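Local coordinates for protein N5-Carboxyaminoimidazole ribonucleotide synthetase (Staphylococcus aureus subsp. aureus, PDB 3ORQ) that catalyses the ATP-dependent carboxylation of 5-aminoimidazole ribonucleotide with bicarbonate, giving N5-carboxyaminoimidazole ribonucleotide in purine biosynthesis, at residues Pro147-Thr152 with Glu186-Ile191. Numbering follows the deposited sequence.
Sequences PFIVKT and EKYLNI. With ADP (adenosine-5'-diphosphate), chain D.
CG of K151 stands beside its backbone N (chi1 -50°), while CG of E186 sits between its backbone N and carbonyl carbon (chi1 55°). Both chains run on extended from there. They converge at their charged ends, and K151 NZ forms a salt bridge with E186 OE1 at 2.7 Å. The ammonium approaches from above the carboxylate plane, 52° out of it. E186 OE1 has a second salt bridge, to K115.

Strand 148-152 pairs antiparallel with the end of strand 183-187, and Y188 to N190 continue as loop. I149 and E186 form a hydrogen-bonded pair, with I149 N to E186 O at 3.0 Å and a longer return bond from E186 N to I149 O. Their side chains run alongside each other on one face of the sheet, I149 CG2 against E186 CG. That methyl also reaches the edge of the Y188 ring. P147, which follows a cis peptide bond, packs CB on Y188 CB at 3.8 Å.

ADP lies against this face and the loop after it, in the nucleotide pocket of the ATP-grasp domain. K151 NZ also donates to ADP N7 and to the alpha-phosphate oxygen O1A, the latter at 2.9 Å. ADP N6 donates to E186 OE2 and to K187 O, each at 2.8 Å. L189 N donates to ADP N1 at 3.1 Å. ADP C2 sits over one face of the Y188 ring, nearer its border than its centre.

The adenine is thus read by the E186 carboxylate, the K151 ammonium and the backbone of K187 and L189. K151 ties base recognition to the alpha-phosphate.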
loop_
_atom_site.group_PDB
_atom_site.type_symbol
_atom_site.label_atom_id
_atom_site.label_comp_id
_atom_site.label_asym_id
_atom_site.label_seq_id
_atom_site.Cartn_x
_atom_site.Cartn_y
_atom_site.Cartn_z
ATOM N N PRO A 147 -9.981 23.452 -37.408
ATOM C CA PRO A 147 -9.898 23.959 -36.033
ATOM C C PRO A 147 -8.476 23.924 -35.483
ATOM O O PRO A 147 -7.612 23.265 -36.058
ATOM C CB PRO A 147 -10.792 22.992 -35.238
ATOM C CG PRO A 147 -11.243 21.913 -36.222
ATOM C CD PRO A 147 -10.388 22.037 -37.436
ATOM N N PHE A 148 -8.249 24.670 -34.400
ATOM C CA PHE A 148 -6.987 24.658 -33.647
ATOM C C PHE A 148 -7.192 25.173 -32.214
ATOM O O PHE A 148 -8.197 25.819 -31.900
ATOM C CB PHE A 148 -5.873 25.444 -34.361
ATOM C CG PHE A 148 -6.040 26.940 -34.309
ATOM C CD1 PHE A 148 -6.878 27.597 -35.216
ATOM C CD2 PHE A 148 -5.338 27.699 -33.374
ATOM C CE1 PHE A 148 -7.033 28.977 -35.173
ATOM C CE2 PHE A 148 -5.484 29.088 -33.324
ATOM C CZ PHE A 148 -6.334 29.725 -34.232
ATOM N N ILE A 149 -6.232 24.872 -31.346
ATOM C CA ILE A 149 -6.386 25.193 -29.934
ATOM C C ILE A 149 -5.179 25.935 -29.379
ATOM O O ILE A 149 -4.049 25.552 -29.631
ATOM C CB ILE A 149 -6.727 23.914 -29.104
ATOM C CG1 ILE A 149 -6.796 24.227 -27.612
ATOM C CG2 ILE A 149 -5.732 22.822 -29.395
ATOM C CD1 ILE A 149 -7.715 23.269 -26.848
ATOM N N VAL A 150 -5.442 27.006 -28.638
ATOM C CA VAL A 150 -4.400 27.811 -27.978
ATOM C C VAL A 150 -4.244 27.427 -26.485
ATOM O O VAL A 150 -5.230 27.390 -25.756
ATOM C CB VAL A 150 -4.727 29.307 -28.103
ATOM C CG1 VAL A 150 -3.585 30.139 -27.602
ATOM C CG2 VAL A 150 -5.014 29.646 -29.558
ATOM N N LYS A 151 -3.015 27.103 -26.063
ATOM C CA LYS A 151 -2.709 26.751 -24.664
ATOM C C LYS A 151 -1.670 27.701 -24.084
ATOM O O LYS A 151 -0.714 28.059 -24.776
ATOM C CB LYS A 151 -2.196 25.303 -24.528
ATOM C CG LYS A 151 -3.047 24.246 -25.215
ATOM C CD LYS A 151 -2.367 22.865 -25.236
ATOM C CE LYS A 151 -3.241 21.847 -25.938
ATOM N NZ LYS A 151 -2.578 20.499 -26.034
ATOM N N THR A 152 -1.850 28.100 -22.820
ATOM C CA THR A 152 -0.786 28.805 -22.101
ATOM C C THR A 152 0.412 27.875 -22.038
ATOM O O THR A 152 0.263 26.648 -21.962
ATOM C CB THR A 152 -1.197 29.330 -20.664
ATOM O OG1 THR A 152 -1.135 28.289 -19.684
ATOM C CG2 THR A 152 -2.588 29.910 -20.666
ATOM N N GLU A 186 -1.810 24.631 -31.725
ATOM C CA GLU A 186 -1.596 23.313 -32.327
ATOM C C GLU A 186 -2.913 22.853 -32.964
ATOM O O GLU A 186 -3.993 23.257 -32.523
ATOM C CB GLU A 186 -1.123 22.294 -31.267
ATOM C CG GLU A 186 -2.057 22.190 -30.076
ATOM C CD GLU A 186 -1.739 21.055 -29.125
ATOM O OE1 GLU A 186 -1.061 21.347 -28.102
ATOM O OE2 GLU A 186 -2.179 19.885 -29.385
ATOM N N LYS A 187 -2.831 22.028 -34.001
ATOM C CA LYS A 187 -4.038 21.514 -34.660
ATOM C C LYS A 187 -5.015 20.834 -33.673
ATOM O O LYS A 187 -4.616 19.967 -32.851
ATOM C CB LYS A 187 -3.655 20.508 -35.758
ATOM C CG LYS A 187 -3.260 21.104 -37.118
ATOM C CD LYS A 187 -2.881 19.987 -38.112
ATOM C CE LYS A 187 -2.595 20.517 -39.542
ATOM N NZ LYS A 187 -3.831 20.837 -40.297
ATOM N N TYR A 188 -6.299 21.193 -33.772
ATOM C CA TYR A 188 -7.323 20.428 -33.047
ATOM C C TYR A 188 -7.714 19.195 -33.878
ATOM O O TYR A 188 -8.300 19.318 -34.976
ATOM C CB TYR A 188 -8.534 21.276 -32.692
ATOM C CG TYR A 188 -9.474 20.610 -31.711
ATOM C CD1 TYR A 188 -9.185 20.595 -30.333
ATOM C CD2 TYR A 188 -10.664 20.006 -32.152
ATOM C CE1 TYR A 188 -10.052 19.980 -29.414
ATOM C CE2 TYR A 188 -11.541 19.390 -31.246
ATOM C CZ TYR A 188 -11.227 19.383 -29.877
ATOM O OH TYR A 188 -12.082 18.789 -28.973
ATOM N N LEU A 189 -7.335 18.028 -33.350
ATOM C CA LEU A 189 -7.501 16.753 -34.011
ATOM C C LEU A 189 -8.845 16.138 -33.738
ATOM O O LEU A 189 -9.496 16.467 -32.758
ATOM C CB LEU A 189 -6.443 15.764 -33.522
ATOM C CG LEU A 189 -4.961 16.070 -33.748
ATOM C CD1 LEU A 189 -4.099 14.960 -33.141
ATOM C CD2 LEU A 189 -4.673 16.234 -35.198
ATOM N N ASN A 190 -9.241 15.222 -34.613
ATOM C CA ASN A 190 -10.396 14.375 -34.376
ATOM C C ASN A 190 -9.935 13.071 -33.715
ATOM O O ASN A 190 -9.625 12.086 -34.398
ATOM C CB ASN A 190 -11.139 14.097 -35.691
ATOM C CG ASN A 190 -12.459 13.358 -35.479
ATOM O OD1 ASN A 190 -12.943 12.669 -36.379
ATOM N ND2 ASN A 190 -13.046 13.502 -34.286
ATOM N N ILE A 191 -9.887 13.083 -32.384
ATOM C CA ILE A 191 -9.314 11.989 -31.582
ATOM C C ILE A 191 -10.334 10.903 -31.243
ATOM O O ILE A 191 -11.413 11.218 -30.747
ATOM C CB ILE A 191 -8.776 12.543 -30.279
ATOM C CG1 ILE A 191 -7.654 13.531 -30.577
ATOM C CG2 ILE A 191 -8.308 11.395 -29.331
ATOM C CD1 ILE A 191 -7.033 14.094 -29.321
HETATM P PB ADP D . -3.415 19.481 -19.586
HETATM O O1B ADP D . -1.912 19.577 -19.623
HETATM O O2B ADP D . -4.049 18.169 -19.216
HETATM O O3B ADP D . -4.024 20.651 -18.865
HETATM P PA ADP D . -3.592 18.778 -22.337
HETATM O O1A ADP D . -2.756 19.554 -23.323
HETATM O O2A ADP D . -3.087 17.443 -21.853
HETATM O O3A ADP D . -3.938 19.743 -21.085
HETATM O "O5'" ADP D . -5.071 18.541 -22.917
HETATM C "C5'" ADP D . -6.127 18.075 -22.095
HETATM C "C4'" ADP D . -7.159 17.389 -22.973
HETATM O "O4'" ADP D . -7.669 18.297 -23.983
HETATM C "C3'" ADP D . -6.592 16.187 -23.732
HETATM O "O3'" ADP D . -6.636 14.957 -22.999
HETATM C "C2'" ADP D . -7.491 16.130 -24.958
HETATM O "O2'" ADP D . -8.620 15.312 -24.708
HETATM C "C1'" ADP D . -7.912 17.575 -25.201
HETATM N N9 ADP D . -6.968 18.061 -26.231
HETATM C C8 ADP D . -5.820 18.726 -25.982
HETATM N N7 ADP D . -5.144 19.002 -27.124
HETATM C C5 ADP D . -5.907 18.508 -28.132
HETATM C C6 ADP D . -5.790 18.475 -29.613
HETATM N N6 ADP D . -4.700 19.032 -30.208
HETATM N N1 ADP D . -6.780 17.858 -30.300
HETATM C C2 ADP D . -7.851 17.295 -29.689
HETATM N N3 ADP D . -8.026 17.287 -28.345
HETATM C C4 ADP D . -7.096 17.876 -27.543
#